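Type II restriction enzyme SfiI (PDB 2EZV) is a tetrameric type II restriction endonuclease that recognises the double-stranded sequence 5'-GGCCN(5)GGCC-3' and cuts it to leave 5'-phosphate ends. Local coordinates at residues R22-V25 with Q26-Q30; L86-H90 with G91-Q95. All coordinates share one frame; numbering follows the deposited sequence.

In the fold
Contact 1 comes first along the chain, within helix 10-41; contact 2 follows at the turn joining strand 80-86 to strand 93-104. Their centres lie about 19 Å apart and their nearest atoms about 6 Å, without touching. Helix 10-41 still links them, since its Gln19 and Thr20 hydrogen-bond to Pro87 and Gln95. Across the subunit interface the two sites do meet: Thr23 packs on Pro87 and Gln26 on Leu92 of the second subunit, and the same pairs recur in reverse. Both sites are thus part of one reciprocal interface. Strand 93-104, which starts in contact 2, continues to Asp100 and Ala101 of the calcium site.

Contact 1 (R22-V25 with Q26-Q30); sequences RTIV and QALQQ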
loop_
_atom_site.group_PDB
_atom_site.type_symbol
_atom_site.label_atom_id
_atom_site.label_comp_id
_atom_site.label_asym_id
_atom_site.label_seq_id
_atom_site.Cartn_x
_atom_site.Cartn_y
_atom_site.Cartn_z
ATOM N N ARG D 22 9.672 -17.131 -9.324
ATOM C CA ARG D 22 8.778 -17.914 -8.476
ATOM C C ARG D 22 7.698 -17.054 -7.830
ATOM O O ARG D 22 6.524 -17.422 -7.826
ATOM C CB ARG D 22 9.569 -18.640 -7.380
ATOM C CG ARG D 22 8.705 -19.567 -6.544
ATOM C CD ARG D 22 8.062 -20.642 -7.426
ATOM N NE ARG D 22 7.116 -21.487 -6.699
ATOM C CZ ARG D 22 5.909 -21.093 -6.303
ATOM N NH1 ARG D 22 5.492 -19.858 -6.561
ATOM N NH2 ARG D 22 5.108 -21.939 -5.657
ATOM N N THR D 23 8.104 -15.912 -7.280
ATOM C CA THR D 23 7.180 -14.979 -6.633
ATOM C C THR D 23 6.098 -14.539 -7.619
ATOM O O THR D 23 4.903 -14.524 -7.301
ATOM C CB THR D 23 7.937 -13.731 -6.133
ATOM O OG1 THR D 23 8.993 -14.137 -5.257
ATOM C CG2 THR D 23 7.011 -12.794 -5.393
ATOM N N ILE D 24 6.533 -14.180 -8.821
ATOM C CA ILE D 24 5.625 -13.742 -9.866
ATOM C C ILE D 24 4.639 -14.828 -10.299
ATOM O O ILE D 24 3.492 -14.520 -10.629
ATOM C CB ILE D 24 6.425 -13.212 -11.082
ATOM C CG1 ILE D 24 7.122 -11.909 -10.674
ATOM C CG2 ILE D 24 5.502 -12.987 -12.276
ATOM C CD1 ILE D 24 8.035 -11.319 -11.718
ATOM N N VAL D 25 5.074 -16.092 -10.288
ATOM C CA VAL D 25 4.198 -17.204 -10.674
ATOM C C VAL D 25 3.060 -17.397 -9.681
ATOM O O VAL D 25 1.954 -17.770 -10.086
ATOM C CB VAL D 25 4.964 -18.541 -10.807
ATOM C CG1 VAL D 25 3.975 -19.702 -11.041
ATOM C CG2 VAL D 25 5.927 -18.463 -11.965
ATOM N N GLN D 26 3.326 -17.166 -8.392
ATOM C CA GLN D 26 2.290 -17.288 -7.363
ATOM C C GLN D 26 1.247 -16.213 -7.583
ATOM O O GLN D 26 0.051 -16.456 -7.454
ATOM C CB GLN D 26 2.850 -17.078 -5.957
ATOM C CG GLN D 26 3.458 -18.299 -5.330
ATOM C CD GLN D 26 2.456 -19.378 -4.977
ATOM O OE1 GLN D 26 2.773 -20.547 -5.063
ATOM N NE2 GLN D 26 1.261 -18.993 -4.565
ATOM N N ALA D 27 1.721 -15.011 -7.881
ATOM C CA ALA D 27 0.841 -13.874 -8.107
ATOM C C ALA D 27 -0.104 -14.188 -9.254
ATOM O O ALA D 27 -1.319 -14.093 -9.113
ATOM C CB ALA D 27 1.664 -12.632 -8.417
ATOM N N LEU D 28 0.457 -14.588 -10.386
ATOM C CA LEU D 28 -0.363 -14.910 -11.542
ATOM C C LEU D 28 -1.287 -16.083 -11.212
ATOM O O LEU D 28 -2.465 -16.069 -11.563
ATOM C CB LEU D 28 0.536 -15.227 -12.735
ATOM C CG LEU D 28 1.287 -13.984 -13.230
ATOM C CD1 LEU D 28 2.483 -14.381 -14.089
ATOM C CD2 LEU D 28 0.312 -13.082 -13.994
ATOM N N GLN D 29 -0.761 -17.084 -10.514
ATOM C CA GLN D 29 -1.570 -18.237 -10.156
ATOM C C GLN D 29 -2.793 -17.827 -9.345
ATOM O O GLN D 29 -3.928 -18.136 -9.713
ATOM C CB GLN D 29 -0.756 -19.243 -9.342
ATOM C CG GLN D 29 -1.616 -20.367 -8.766
ATOM C CD GLN D 29 -2.295 -21.207 -9.844
ATOM O OE1 GLN D 29 -3.368 -21.771 -9.620
ATOM N NE2 GLN D 29 -1.662 -21.306 -11.012
ATOM N N GLN D 30 -2.549 -17.131 -8.240
ATOM C CA GLN D 30 -3.617 -16.697 -7.358
ATOM C C GLN D 30 -4.551 -15.679 -8.009
ATOM O O GLN D 30 -5.673 -15.465 -7.548
ATOM C CB GLN D 30 -3.005 -16.162 -6.053
ATOM C CG GLN D 30 -2.206 -17.253 -5.324
ATOM C CD GLN D 30 -1.704 -16.865 -3.943
ATOM O OE1 GLN D 30 -1.171 -17.702 -3.220
ATOM N NE2 GLN D 30 -1.866 -15.603 -3.575
#
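Thr23 O draws two backbone amides of the next turn: Ala27 N donates to it at 3.3 Å, nearly straight with an N-H...O angle of 159°, while Gln26 N makes a second, weak bond. The amide of Gln26 also reaches Arg22 O, so it is shared between two carbonyls. The series goes on with Leu28 N to Ile24 O at 3.0 Å and Gln29 N to Val25 O at 2.8 Å. These four-residue steps are the regular pattern of an alpha-helix, here the middle of helix 10-41, packed against helix 49-62 and strands 151-167 and 234-238 of the mixed sheet in this PD-(D/E)XK-family nuclease. On the side facing Leu62 and strand 151-167, Ile24 and Leu28 lie side by side and point the same way; the CG2 branch of Ile24, anti to its own amide nitrogen, meets Leu28 CD1 at 3.8 Å. Arg22 and Gln26 add a polar pair one turn apart. The arginine chain bends at chi2 (60°) and brings NH2 into a hydrogen bond of 2.8 Å with Gln26 OE1, which lies at the edge of the guanidinium and near its plane. Guanidinium and amide are turned only 18° apart. NH1 also approaches this oxygen, but a clash makes that second bond doubtful, and the modelled place of OE1 is itself less sure. Phe264 supplies a cation-pi partner to Arg22. With an alanine in place of Arg22, the Gln26 carboxamide would probably lose a donor to its OE1 and be freer to turn, and Phe264 would lose its cationic neighbour. Met1 of the second subunit packs against Arg22, and Leu92 of that subunit against Gln26.

Contact 2 (L86-H90 with G91-Q95); sequences LPSPH and GLLPQ
Ser88 OG donates to Gly91 O at 2.9 Å, lying in the carbonyl plane on a lone pair, and accepts from His90 N at 3.1 Å, which makes an ST turn. A chi1 of 81° sets the hydroxyl between the serine's own N and carbonyl carbon, where it can serve both. Gly91 N closes the type I beta turn on Ser88 O at 3.1 Å. Gly91 itself has phi 136°, and at its backbone angles a side chain would collide with the carbonyl oxygen of His90, which calls for glycine. Leu92 holds CG anti to its backbone N (chi1 178°), which brings CD1 back onto Pro87, 3.6 Å from Pro87 CA, and the two side chains cross at a slant. The Gln95 chain is extended, and its amide meets Leu86 CD2, nearest through OE1 at 3.5 Å. That amide is fixed from outside: Arg84 NH2 donates to OE1, while NE2 hydrogen-bonds to the hydroxyls of Thr157 and Thr20. Leu86 and Leu93 form an antiparallel hydrogen-bonded pair, with Leu86 N to Leu93 O at 2.6 Å and Leu93 N to Leu86 O at 3.0 Å. This pair closes a six-residue loop, the tip of a beta-hairpin between strands 80-86 and 93-104.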
loop_
_atom_site.group_PDB
_atom_site.type_symbol
_atom_site.label_atom_id
_atom_site.label_comp_id
_atom_site.label_asym_id
_atom_site.label_seq_id
_atom_site.Cartn_x
_atom_site.Cartn_y
_atom_site.Cartn_z
ATOM N N LEU D 86 15.311 -6.575 -2.877
ATOM C CA LEU D 86 14.898 -7.960 -2.898
ATOM C C LEU D 86 15.642 -8.719 -1.803
ATOM O O LEU D 86 16.842 -8.968 -1.909
ATOM C CB LEU D 86 15.205 -8.583 -4.261
ATOM C CG LEU D 86 14.819 -10.058 -4.443
ATOM C CD1 LEU D 86 13.301 -10.191 -4.341
ATOM C CD2 LEU D 86 15.319 -10.575 -5.796
ATOM N N PRO D 87 14.941 -9.083 -0.722
ATOM C CA PRO D 87 15.641 -9.820 0.334
ATOM C C PRO D 87 16.019 -11.224 -0.122
ATOM O O PRO D 87 15.260 -11.877 -0.835
ATOM C CB PRO D 87 14.632 -9.827 1.483
ATOM C CG PRO D 87 13.319 -9.744 0.799
ATOM C CD PRO D 87 13.558 -8.764 -0.330
ATOM N N SER D 88 17.202 -11.679 0.272
ATOM C CA SER D 88 17.654 -13.014 -0.097
ATOM C C SER D 88 18.856 -13.387 0.754
ATOM O O SER D 88 19.424 -12.552 1.434
ATOM C CB SER D 88 18.049 -13.068 -1.576
ATOM O OG SER D 88 19.349 -12.551 -1.769
ATOM N N PRO D 89 19.264 -14.654 0.717
ATOM C CA PRO D 89 20.418 -15.021 1.534
ATOM C C PRO D 89 21.720 -14.476 0.967
ATOM O O PRO D 89 22.733 -14.440 1.656
ATOM C CB PRO D 89 20.354 -16.546 1.548
ATOM C CG PRO D 89 19.749 -16.856 0.222
ATOM C CD PRO D 89 18.655 -15.839 0.092
ATOM N N HIS D 90 21.688 -14.037 -0.287
ATOM C CA HIS D 90 22.877 -13.494 -0.925
ATOM C C HIS D 90 23.086 -12.065 -0.445
ATOM O O HIS D 90 24.166 -11.487 -0.610
ATOM C CB HIS D 90 22.710 -13.473 -2.442
ATOM C CG HIS D 90 22.075 -14.705 -3.004
ATOM N ND1 HIS D 90 22.617 -15.962 -2.850
ATOM C CD2 HIS D 90 20.959 -14.866 -3.754
ATOM C CE1 HIS D 90 21.865 -16.845 -3.482
ATOM N NE2 HIS D 90 20.853 -16.204 -4.040
ATOM N N GLY D 91 22.032 -11.501 0.135
ATOM C CA GLY D 91 22.064 -10.135 0.628
ATOM C C GLY D 91 20.779 -9.421 0.232
ATOM O O GLY D 91 19.982 -9.960 -0.545
ATOM N N LEU D 92 20.556 -8.229 0.777
ATOM C CA LEU D 92 19.366 -7.457 0.434
ATOM C C LEU D 92 19.726 -6.714 -0.853
ATOM O O LEU D 92 20.340 -5.639 -0.832
ATOM C CB LEU D 92 19.031 -6.468 1.541
ATOM C CG LEU D 92 17.823 -5.584 1.261
ATOM C CD1 LEU D 92 16.561 -6.442 1.205
ATOM C CD2 LEU D 92 17.718 -4.521 2.362
ATOM N N LEU D 93 19.326 -7.301 -1.974
ATOM C CA LEU D 93 19.660 -6.760 -3.273
ATOM C C LEU D 93 18.760 -5.710 -3.898
ATOM O O LEU D 93 17.547 -5.899 -4.032
ATOM C CB LEU D 93 19.814 -7.911 -4.261
ATOM C CG LEU D 93 20.759 -9.023 -3.808
ATOM C CD1 LEU D 93 20.814 -10.107 -4.875
ATOM C CD2 LEU D 93 22.145 -8.445 -3.540
ATOM N N PRO D 94 19.352 -4.569 -4.272
ATOM C CA PRO D 94 18.586 -3.496 -4.912
ATOM C C PRO D 94 18.251 -4.071 -6.307
ATOM O O PRO D 94 19.113 -4.666 -6.971
ATOM C CB PRO D 94 19.587 -2.341 -4.956
ATOM C CG PRO D 94 20.913 -3.058 -5.071
ATOM C CD PRO D 94 20.758 -4.180 -4.073
ATOM N N GLN D 95 17.007 -3.921 -6.750
ATOM C CA GLN D 95 16.614 -4.497 -8.027
ATOM C C GLN D 95 15.603 -3.684 -8.825
ATOM O O GLN D 95 14.729 -3.031 -8.263
ATOM C CB GLN D 95 16.049 -5.899 -7.770
ATOM C CG GLN D 95 15.389 -6.599 -8.951
ATOM C CD GLN D 95 14.756 -7.937 -8.548
ATOM O OE1 GLN D 95 13.850 -7.984 -7.708
ATOM N NE2 GLN D 95 15.229 -9.027 -9.150
#